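Local coordinates for oligopeptide ABC transporter, periplasmic oligopeptide-binding protein, putative (Thermotoga maritima MSB8, PDB 5IPW), which probably binds oligopeptides in the periplasm and hands them to an ABC transporter for uptake, at residues W63-S71 against Y281-K291; S348-F356 against L433-F441. All blocks are in the same frame, centred on the assembly; numbering follows the deposited sequence.

Contact 1: W63-S71 against Y281-K291; sequences WRRVWKGPS and YVKNDEVILLK
The end of a parallel strand pair, W67 beside Y281, and the helix that follows it make up this contact in a mixed sheet of the solute-binding fold. V282 N donates to W67 O at 2.9 Å, nearly in line with the carbonyl (C=O...N angle 165°), and Y281 CA adds a CH...O contact to the same oxygen. One residue earlier in the strand, V66 points toward segment 281-291: its CG2 meets I288 CG1 at 3.8 Å, while its CG1 lies 4.0 Å from K291 CD and its CB packs across V282 CG1. K68 runs out extended over I288, crossing it at about a right angle, and its NZ reaches D285 OD1 at 3.0 Å, a salt bridge that meets the carboxylate on the syn side but 34° out of its plane. D285 opens the helix, and N284 caps that end, its OD1 taking V287 N at 2.8 Å. G69 CA sits over the centre of the W67 ring. Strand 62-67 is outermost in its sheet, with 276-281 alongside; W67 stacks on Y253 and touches I76 of helix 73-80, and L289 of helix 285-293 leans on helix 311-324.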
loop_
_atom_site.group_PDB
_atom_site.type_symbol
_atom_site.label_atom_id
_atom_site.label_comp_id
_atom_site.label_asym_id
_atom_site.label_seq_id
_atom_site.Cartn_x
_atom_site.Cartn_y
_atom_site.Cartn_z
ATOM N N TRP A 63 -14.290 -20.072 7.087
ATOM C CA TRP A 63 -14.445 -18.667 6.812
ATOM C C TRP A 63 -14.934 -18.529 5.372
ATOM O O TRP A 63 -14.185 -18.789 4.419
ATOM C CB TRP A 63 -13.086 -17.983 7.053
ATOM C CG TRP A 63 -12.919 -16.561 6.634
ATOM C CD1 TRP A 63 -13.871 -15.694 6.167
ATOM C CD2 TRP A 63 -11.700 -15.825 6.684
ATOM N NE1 TRP A 63 -13.303 -14.460 5.899
ATOM C CE2 TRP A 63 -11.973 -14.519 6.217
ATOM C CE3 TRP A 63 -10.396 -16.142 7.086
ATOM C CZ2 TRP A 63 -10.988 -13.541 6.135
ATOM C CZ3 TRP A 63 -9.424 -15.177 6.998
ATOM C CH2 TRP A 63 -9.720 -13.887 6.528
ATOM N N ARG A 64 -16.193 -18.115 5.231
ATOM C CA ARG A 64 -16.835 -17.977 3.932
ATOM C C ARG A 64 -16.561 -16.626 3.312
ATOM O O ARG A 64 -16.870 -15.590 3.902
ATOM C CB ARG A 64 -18.347 -18.165 4.061
ATOM C CG ARG A 64 -18.749 -19.528 4.616
ATOM C CD ARG A 64 -20.225 -19.575 4.956
ATOM N NE ARG A 64 -20.543 -18.639 6.029
ATOM C CZ ARG A 64 -21.764 -18.217 6.343
ATOM N NH1 ARG A 64 -22.836 -18.647 5.676
ATOM N NH2 ARG A 64 -21.917 -17.354 7.340
ATOM N N ARG A 65 -15.979 -16.651 2.115
ATOM C CA ARG A 65 -15.811 -15.454 1.306
ATOM C C ARG A 65 -16.317 -15.716 -0.109
ATOM O O ARG A 65 -16.770 -16.820 -0.435
ATOM C CB ARG A 65 -14.338 -15.061 1.230
ATOM C CG ARG A 65 -13.619 -14.896 2.556
ATOM C CD ARG A 65 -12.173 -14.456 2.319
ATOM N NE ARG A 65 -11.952 -13.054 2.666
ATOM C CZ ARG A 65 -11.403 -12.125 1.883
ATOM N NH1 ARG A 65 -10.984 -12.407 0.660
ATOM N NH2 ARG A 65 -11.257 -10.884 2.341
ATOM N N VAL A 66 -16.214 -14.699 -0.955
ATOM C CA VAL A 66 -16.527 -14.837 -2.371
ATOM C C VAL A 66 -15.433 -14.191 -3.219
ATOM O O VAL A 66 -14.882 -13.155 -2.843
ATOM C CB VAL A 66 -17.902 -14.205 -2.722
ATOM C CG1 VAL A 66 -19.019 -14.914 -1.981
ATOM C CG2 VAL A 66 -17.936 -12.720 -2.407
ATOM N N TRP A 67 -15.132 -14.800 -4.364
ATOM C CA TRP A 67 -14.191 -14.204 -5.329
ATOM C C TRP A 67 -14.625 -14.378 -6.795
ATOM O O TRP A 67 -15.566 -15.118 -7.108
ATOM C CB TRP A 67 -12.779 -14.760 -5.110
ATOM C CG TRP A 67 -12.516 -16.133 -5.677
ATOM C CD1 TRP A 67 -13.403 -17.162 -5.819
ATOM C CD2 TRP A 67 -11.256 -16.628 -6.142
ATOM N NE1 TRP A 67 -12.777 -18.261 -6.356
ATOM C CE2 TRP A 67 -11.457 -17.958 -6.564
ATOM C CE3 TRP A 67 -9.975 -16.071 -6.245
ATOM C CZ2 TRP A 67 -10.426 -18.743 -7.084
ATOM C CZ3 TRP A 67 -8.949 -16.850 -6.764
ATOM C CH2 TRP A 67 -9.183 -18.172 -7.179
ATOM N N LYS A 68 -13.906 -13.693 -7.678
ATOM C CA LYS A 68 -14.176 -13.708 -9.121
ATOM C C LYS A 68 -13.302 -14.714 -9.896
ATOM O O LYS A 68 -12.959 -14.480 -11.057
ATOM C CB LYS A 68 -13.981 -12.297 -9.677
ATOM C CG LYS A 68 -15.010 -11.308 -9.156
ATOM C CD LYS A 68 -14.707 -9.890 -9.605
ATOM C CE LYS A 68 -15.829 -8.949 -9.203
ATOM N NZ LYS A 68 -15.457 -7.534 -9.450
ATOM N N GLY A 69 -12.961 -15.832 -9.252
ATOM C CA GLY A 69 -12.140 -16.878 -9.858
ATOM C C GLY A 69 -10.668 -16.513 -9.998
ATOM O O GLY A 69 -10.232 -15.462 -9.513
ATOM N N PRO A 70 -9.894 -17.369 -10.691
ATOM C CA PRO A 70 -8.442 -17.232 -10.858
ATOM C C PRO A 70 -7.961 -15.816 -11.155
ATOM O O PRO A 70 -6.878 -15.429 -10.731
ATOM C CB PRO A 70 -8.151 -18.155 -12.036
ATOM C CG PRO A 70 -9.166 -19.243 -11.897
ATOM C CD PRO A 70 -10.400 -18.597 -11.333
ATOM N N SER A 71 -8.769 -15.064 -11.888
ATOM C CA SER A 71 -8.549 -13.640 -12.124
ATOM C C SER A 71 -8.316 -12.851 -10.838
ATOM O O SER A 71 -7.560 -11.887 -10.813
ATOM C CB SER A 71 -9.784 -13.070 -12.825
ATOM O OG SER A 71 -9.790 -11.659 -12.783
ATOM N N TYR A 281 -16.913 -18.928 -6.194
ATOM C CA TYR A 281 -16.863 -18.181 -7.446
ATOM C C TYR A 281 -18.194 -17.438 -7.630
ATOM O O TYR A 281 -19.268 -17.999 -7.425
ATOM C CB TYR A 281 -16.583 -19.074 -8.671
ATOM C CG TYR A 281 -16.685 -18.290 -9.973
ATOM C CD1 TYR A 281 -15.590 -17.598 -10.479
ATOM C CD2 TYR A 281 -17.897 -18.196 -10.664
ATOM C CE1 TYR A 281 -15.683 -16.855 -11.649
ATOM C CE2 TYR A 281 -18.006 -17.455 -11.832
ATOM C CZ TYR A 281 -16.898 -16.785 -12.322
ATOM O OH TYR A 281 -17.009 -16.047 -13.483
ATOM N N VAL A 282 -18.106 -16.171 -7.999
ATOM C CA VAL A 282 -19.283 -15.373 -8.264
ATOM C C VAL A 282 -19.106 -14.623 -9.579
ATOM O O VAL A 282 -17.985 -14.309 -9.987
ATOM C CB VAL A 282 -19.589 -14.379 -7.122
ATOM C CG1 VAL A 282 -19.974 -15.127 -5.856
ATOM C CG2 VAL A 282 -18.416 -13.441 -6.870
ATOM N N LYS A 283 -20.229 -14.318 -10.220
ATOM C CA LYS A 283 -20.222 -13.803 -11.579
ATOM C C LYS A 283 -19.994 -12.294 -11.657
ATOM O O LYS A 283 -19.481 -11.809 -12.662
ATOM C CB LYS A 283 -21.535 -14.174 -12.267
ATOM C CG LYS A 283 -21.436 -14.266 -13.781
ATOM C CD LYS A 283 -22.719 -14.801 -14.401
ATOM C CE LYS A 283 -22.955 -16.267 -14.057
ATOM N NZ LYS A 283 -24.051 -16.854 -14.877
ATOM N N ASN A 284 -20.361 -11.556 -10.608
ATOM C CA ASN A 284 -20.364 -10.084 -10.660
ATOM C C ASN A 284 -20.471 -9.431 -9.287
ATOM O O ASN A 284 -20.794 -10.092 -8.302
ATOM C CB ASN A 284 -21.536 -9.595 -11.530
ATOM C CG ASN A 284 -22.887 -10.110 -11.032
ATOM O OD1 ASN A 284 -23.362 -9.709 -9.970
ATOM N ND2 ASN A 284 -23.504 -11.007 -11.794
ATOM N N ASP A 285 -20.235 -8.121 -9.246
ATOM C CA ASP A 285 -20.387 -7.323 -8.024
ATOM C C ASP A 285 -21.726 -7.504 -7.324
ATOM O O ASP A 285 -21.792 -7.447 -6.093
ATOM C CB ASP A 285 -20.226 -5.833 -8.328
ATOM C CG ASP A 285 -18.786 -5.432 -8.567
ATOM O OD1 ASP A 285 -17.867 -6.203 -8.198
ATOM O OD2 ASP A 285 -18.579 -4.329 -9.118
ATOM N N GLU A 286 -22.787 -7.707 -8.106
ATOM C CA GLU A 286 -24.145 -7.743 -7.569
ATOM C C GLU A 286 -24.425 -9.015 -6.779
ATOM O O GLU A 286 -25.127 -8.973 -5.779
ATOM C CB GLU A 286 -25.189 -7.544 -8.684
ATOM C CG GLU A 286 -25.255 -6.117 -9.229
ATOM C CD GLU A 286 -24.101 -5.755 -10.150
ATOM O OE1 GLU A 286 -23.587 -6.648 -10.862
ATOM O OE2 GLU A 286 -23.710 -4.568 -10.165
ATOM N N VAL A 287 -23.874 -10.140 -7.208
ATOM C CA VAL A 287 -23.937 -11.361 -6.394
ATOM C C VAL A 287 -23.155 -11.163 -5.075
ATOM O O VAL A 287 -23.533 -11.694 -4.031
ATOM C CB VAL A 287 -23.380 -12.587 -7.147
ATOM C CG1 VAL A 287 -23.477 -13.847 -6.292
ATOM C CG2 VAL A 287 -24.130 -12.798 -8.454
ATOM N N ILE A 288 -22.076 -10.388 -5.128
ATOM C CA ILE A 288 -21.269 -10.106 -3.940
ATOM C C ILE A 288 -22.080 -9.322 -2.909
ATOM O O ILE A 288 -22.066 -9.634 -1.715
ATOM C CB ILE A 288 -19.977 -9.331 -4.300
ATOM C CG1 ILE A 288 -19.038 -10.224 -5.120
ATOM C CG2 ILE A 288 -19.262 -8.843 -3.045
ATOM C CD1 ILE A 288 -17.891 -9.487 -5.783
ATOM N N LEU A 289 -22.791 -8.308 -3.379
ATOM C CA LEU A 289 -23.521 -7.433 -2.485
ATOM C C LEU A 289 -24.702 -8.152 -1.837
ATOM O O LEU A 289 -24.977 -7.960 -0.658
ATOM C CB LEU A 289 -23.978 -6.189 -3.235
ATOM C CG LEU A 289 -24.482 -5.007 -2.407
ATOM C CD1 LEU A 289 -23.726 -4.820 -1.098
ATOM C CD2 LEU A 289 -24.397 -3.741 -3.248
ATOM N N LEU A 290 -25.383 -9.000 -2.594
ATOM C CA LEU A 290 -26.528 -9.724 -2.056
ATOM C C LEU A 290 -26.132 -10.737 -0.994
ATOM O O LEU A 290 -26.876 -10.963 -0.046
ATOM C CB LEU A 290 -27.302 -10.426 -3.173
ATOM C CG LEU A 290 -28.078 -9.496 -4.108
ATOM C CD1 LEU A 290 -28.684 -10.310 -5.237
ATOM C CD2 LEU A 290 -29.162 -8.728 -3.366
ATOM N N LYS A 291 -24.967 -11.355 -1.164
ATOM C CA LYS A 291 -24.494 -12.356 -0.217
ATOM C C LYS A 291 -23.952 -11.688 1.041
ATOM O O LYS A 291 -24.152 -12.184 2.150
ATOM C CB LYS A 291 -23.436 -13.237 -0.869
ATOM C CG LYS A 291 -23.977 -14.039 -2.043
ATOM C CD LYS A 291 -22.938 -14.985 -2.620
ATOM C CE LYS A 291 -23.140 -16.411 -2.131
ATOM N NZ LYS A 291 -24.155 -17.128 -2.956
#

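Contact 2: S348-F356 against L433-F441; sequences SDEVLRKVF and LPDGRPLRF
With CG anti to the backbone N (chi1 -177°), D349 swings its carboxylate toward R437, whose chain bends at chi3 to bring the guanidinium in from the opposite direction. They meet where an N-capped helix, 350-357, packs against a type I turn, L433 to G436, and the start of strand 440-445. The two flat groups are nearly coplanar, 12° apart, and R437 grips end-on: NH2 donates to D349 OD2 at 2.6 Å and NH1 to the same oxygen at 2.9 Å. D349 OD1 caps the helix, accepting from V351 N at 2.9 Å, and has a further, weak bond from R437 NH1. Along the adjoining edge, R437 holds D435 side-on, NE and NH1 both reaching OD2, so that NH1 serves both aspartates, while D435 OD1 takes R437 N at 3.0 Å in an Asx turn. One arginine thus bridges two aspartates, probably offsetting the repulsion between them, and the double grip fixes the rotation of its guanidinium. A leucine in place of R437 would probably leave D349 OD2 and D435 OD2 without their shared positive mate and the two carboxylates uncompensated, although the backbone bond to D435 OD1 could remain. L433 CD1 lies over one face of the guanidinium, and V351 sits at its edge, with CG1 also against L433 CB (3.9 Å) and P434 CD. Deeper, V355 CG2 crosses L433 CD2 at about a right angle. L343 of strand 340-343, in the same sheet as 440-445, touches both F356 and F441. These two rings form a T-shaped pair, centroids 5.3 Å apart and planes at 78°: the edge of F356 points at one face of F441, its CZ 4.0 Å from F441 CG.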
loop_
_atom_site.group_PDB
_atom_site.type_symbol
_atom_site.label_atom_id
_atom_site.label_comp_id
_atom_site.label_asym_id
_atom_site.label_seq_id
_atom_site.Cartn_x
_atom_site.Cartn_y
_atom_site.Cartn_z
ATOM N N SER A 348 3.563 29.226 -19.133
ATOM C CA SER A 348 4.241 29.956 -20.204
ATOM C C SER A 348 3.946 31.455 -20.148
ATOM O O SER A 348 4.848 32.277 -20.295
ATOM C CB SER A 348 3.858 29.374 -21.561
ATOM O OG SER A 348 4.361 28.053 -21.671
ATOM N N ASP A 349 2.674 31.788 -19.966
ATOM C CA ASP A 349 2.234 33.136 -19.610
ATOM C C ASP A 349 2.888 33.659 -18.316
ATOM O O ASP A 349 2.518 33.274 -17.214
ATOM C CB ASP A 349 0.705 33.152 -19.490
ATOM C CG ASP A 349 0.148 34.530 -19.193
ATOM O OD1 ASP A 349 0.908 35.411 -18.731
ATOM O OD2 ASP A 349 -1.066 34.731 -19.415
ATOM N N GLU A 350 3.832 34.578 -18.478
ATOM C CA GLU A 350 4.629 35.112 -17.376
ATOM C C GLU A 350 3.803 35.824 -16.295
ATOM O O GLU A 350 4.201 35.874 -15.130
ATOM C CB GLU A 350 5.665 36.082 -17.947
ATOM C CG GLU A 350 6.936 36.214 -17.123
ATOM C CD GLU A 350 8.164 36.429 -17.994
ATOM O OE1 GLU A 350 8.082 37.213 -18.968
ATOM O OE2 GLU A 350 9.210 35.805 -17.709
ATOM N N VAL A 351 2.661 36.377 -16.685
ATOM C CA VAL A 351 1.806 37.117 -15.764
ATOM C C VAL A 351 1.103 36.151 -14.816
ATOM O O VAL A 351 1.165 36.320 -13.598
ATOM C CB VAL A 351 0.765 37.980 -16.520
ATOM C CG1 VAL A 351 -0.145 38.725 -15.554
ATOM C CG2 VAL A 351 1.461 38.972 -17.439
ATOM N N LEU A 352 0.430 35.150 -15.382
ATOM C CA LEU A 352 -0.185 34.077 -14.590
ATOM C C LEU A 352 0.842 33.309 -13.750
ATOM O O LEU A 352 0.594 33.003 -12.588
ATOM C CB LEU A 352 -0.942 33.094 -15.487
ATOM C CG LEU A 352 -2.370 33.461 -15.891
ATOM C CD1 LEU A 352 -2.869 32.501 -16.963
ATOM C CD2 LEU A 352 -3.297 33.430 -14.693
ATOM N N ARG A 353 1.994 32.997 -14.329
ATOM C CA ARG A 353 3.033 32.320 -13.567
ATOM C C ARG A 353 3.274 33.042 -12.246
ATOM O O ARG A 353 3.289 32.409 -11.197
ATOM C CB ARG A 353 4.343 32.229 -14.351
ATOM C CG ARG A 353 5.382 31.347 -13.674
ATOM C CD ARG A 353 6.757 31.539 -14.274
ATOM N NE ARG A 353 6.739 31.240 -15.699
ATOM C CZ ARG A 353 7.470 31.855 -16.628
ATOM N NH1 ARG A 353 8.311 32.838 -16.311
ATOM N NH2 ARG A 353 7.356 31.480 -17.897
ATOM N N LYS A 354 3.458 34.363 -12.317
ATOM C CA LYS A 354 3.718 35.203 -11.136
ATOM C C LYS A 354 2.622 35.087 -10.081
ATOM O O LYS A 354 2.906 34.827 -8.911
ATOM C CB LYS A 354 3.879 36.673 -11.543
ATOM C CG LYS A 354 5.290 37.056 -11.977
ATOM C CD LYS A 354 6.163 37.506 -10.806
ATOM C CE LYS A 354 6.097 39.011 -10.569
ATOM N NZ LYS A 354 4.752 39.479 -10.132
ATOM N N VAL A 355 1.375 35.280 -10.503
ATOM C CA VAL A 355 0.218 35.104 -9.624
ATOM C C VAL A 355 0.192 33.701 -9.003
ATOM O O VAL A 355 -0.051 33.554 -7.801
ATOM C CB VAL A 355 -1.097 35.350 -10.391
ATOM C CG1 VAL A 355 -2.311 34.857 -9.605
ATOM C CG2 VAL A 355 -1.239 36.830 -10.729
ATOM N N PHE A 356 0.451 32.686 -9.828
ATOM C CA PHE A 356 0.404 31.269 -9.412
ATOM C C PHE A 356 1.481 30.879 -8.383
ATOM O O PHE A 356 1.214 30.097 -7.474
ATOM C CB PHE A 356 0.508 30.349 -10.646
ATOM C CG PHE A 356 -0.765 30.239 -11.466
ATOM C CD1 PHE A 356 -1.899 30.993 -11.181
ATOM C CD2 PHE A 356 -0.804 29.392 -12.559
ATOM C CE1 PHE A 356 -3.043 30.878 -11.954
ATOM C CE2 PHE A 356 -1.944 29.276 -13.336
ATOM C CZ PHE A 356 -3.064 30.019 -13.031
ATOM N N LEU A 433 -5.729 40.933 -13.551
ATOM C CA LEU A 433 -4.284 40.739 -13.491
ATOM C C LEU A 433 -3.591 42.101 -13.627
ATOM O O LEU A 433 -4.224 43.067 -14.050
ATOM C CB LEU A 433 -3.827 39.798 -14.615
ATOM C CG LEU A 433 -4.505 38.430 -14.734
ATOM C CD1 LEU A 433 -4.045 37.719 -15.995
ATOM C CD2 LEU A 433 -4.225 37.570 -13.512
ATOM N N PRO A 434 -2.285 42.179 -13.296
ATOM C CA PRO A 434 -1.520 43.423 -13.469
ATOM C C PRO A 434 -1.568 44.059 -14.863
ATOM O O PRO A 434 -1.235 45.236 -14.993
ATOM C CB PRO A 434 -0.083 43.001 -13.156
ATOM C CG PRO A 434 -0.231 41.872 -12.203
ATOM C CD PRO A 434 -1.484 41.143 -12.619
ATOM N N ASP A 435 -1.953 43.303 -15.892
ATOM C CA ASP A 435 -2.084 43.865 -17.241
ATOM C C ASP A 435 -3.540 44.178 -17.619
ATOM O O ASP A 435 -3.849 44.424 -18.789
ATOM C CB ASP A 435 -1.413 42.955 -18.289
ATOM C CG ASP A 435 -2.072 41.578 -18.417
ATOM O OD1 ASP A 435 -3.202 41.369 -17.917
ATOM O OD2 ASP A 435 -1.442 40.697 -19.038
ATOM N N GLY A 436 -4.436 44.173 -16.638
ATOM C CA GLY A 436 -5.830 44.493 -16.899
ATOM C C GLY A 436 -6.659 43.356 -17.461
ATOM O O GLY A 436 -7.859 43.528 -17.704
ATOM N N ARG A 437 -6.048 42.187 -17.666
ATOM C CA ARG A 437 -6.810 41.020 -18.118
ATOM C C ARG A 437 -7.709 40.540 -16.998
ATOM O O ARG A 437 -7.314 40.604 -15.825
ATOM C CB ARG A 437 -5.905 39.859 -18.533
ATOM C CG ARG A 437 -5.704 39.703 -20.033
ATOM C CD ARG A 437 -4.930 38.426 -20.326
ATOM N NE ARG A 437 -3.591 38.453 -19.736
ATOM C CZ ARG A 437 -2.790 37.396 -19.588
ATOM N NH1 ARG A 437 -1.583 37.554 -19.037
ATOM N NH2 ARG A 437 -3.179 36.183 -19.983
ATOM N N PRO A 438 -8.909 40.038 -17.350
ATOM C CA PRO A 438 -9.756 39.425 -16.333
ATOM C C PRO A 438 -9.017 38.250 -15.716
ATOM O O PRO A 438 -8.438 37.446 -16.448
ATOM C CB PRO A 438 -10.985 38.932 -17.114
ATOM C CG PRO A 438 -10.863 39.477 -18.492
ATOM C CD PRO A 438 -9.430 39.832 -18.712
ATOM N N LEU A 439 -9.010 38.165 -14.390
ATOM C CA LEU A 439 -8.345 37.055 -13.712
ATOM C C LEU A 439 -9.127 35.766 -13.966
ATOM O O LEU A 439 -10.172 35.516 -13.356
ATOM C CB LEU A 439 -8.193 37.334 -12.221
ATOM C CG LEU A 439 -7.432 36.244 -11.477
ATOM C CD1 LEU A 439 -6.418 36.844 -10.523
ATOM C CD2 LEU A 439 -8.402 35.353 -10.733
ATOM N N ARG A 440 -8.603 34.968 -14.891
ATOM C CA ARG A 440 -9.290 33.801 -15.402
ATOM C C ARG A 440 -8.285 32.720 -15.770
ATOM O O ARG A 440 -7.181 33.013 -16.234
ATOM C CB ARG A 440 -10.124 34.176 -16.631
ATOM C CG ARG A 440 -10.768 32.997 -17.354
ATOM C CD ARG A 440 -11.615 33.455 -18.530
ATOM N NE ARG A 440 -12.268 32.335 -19.207
ATOM C CZ ARG A 440 -13.267 32.440 -20.086
ATOM N NH1 ARG A 440 -13.767 33.626 -20.430
ATOM N NH2 ARG A 440 -13.777 31.340 -20.626
ATOM N N PHE A 441 -8.678 31.469 -15.547
ATOM C CA PHE A 441 -7.933 30.329 -16.061
ATOM C C PHE A 441 -8.832 29.116 -16.139
ATOM O O PHE A 441 -9.935 29.116 -15.598
ATOM C CB PHE A 441 -6.690 30.037 -15.220
ATOM C CG PHE A 441 -6.978 29.757 -13.776
ATOM C CD1 PHE A 441 -7.134 30.799 -12.870
ATOM C CD2 PHE A 441 -7.068 28.451 -13.311
ATOM C CE1 PHE A 441 -7.386 30.544 -11.532
ATOM C CE2 PHE A 441 -7.322 28.190 -11.973
ATOM C CZ PHE A 441 -7.482 29.238 -11.084
#

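In the fold
Contact 1 and contact 2 are separate places in one chain: their centres are 53 Å apart, their nearest atoms about 35 Å, and contact 1 closes along the sequence before contact 2 opens. Contact 1 sets a helix against the edge strand 62-67 of one mixed sheet; contact 2 sets a helix against the turn and loop leading into 440-445, an inner strand of another. Contact 1 ties together segments 210 residues apart and its centre lies 23 Å from that of the chain; contact 2 spans 77 residues and lies farther out, at 40 Å. In both, an aspartate near the start of the helix forms a salt bridge with a basic side chain.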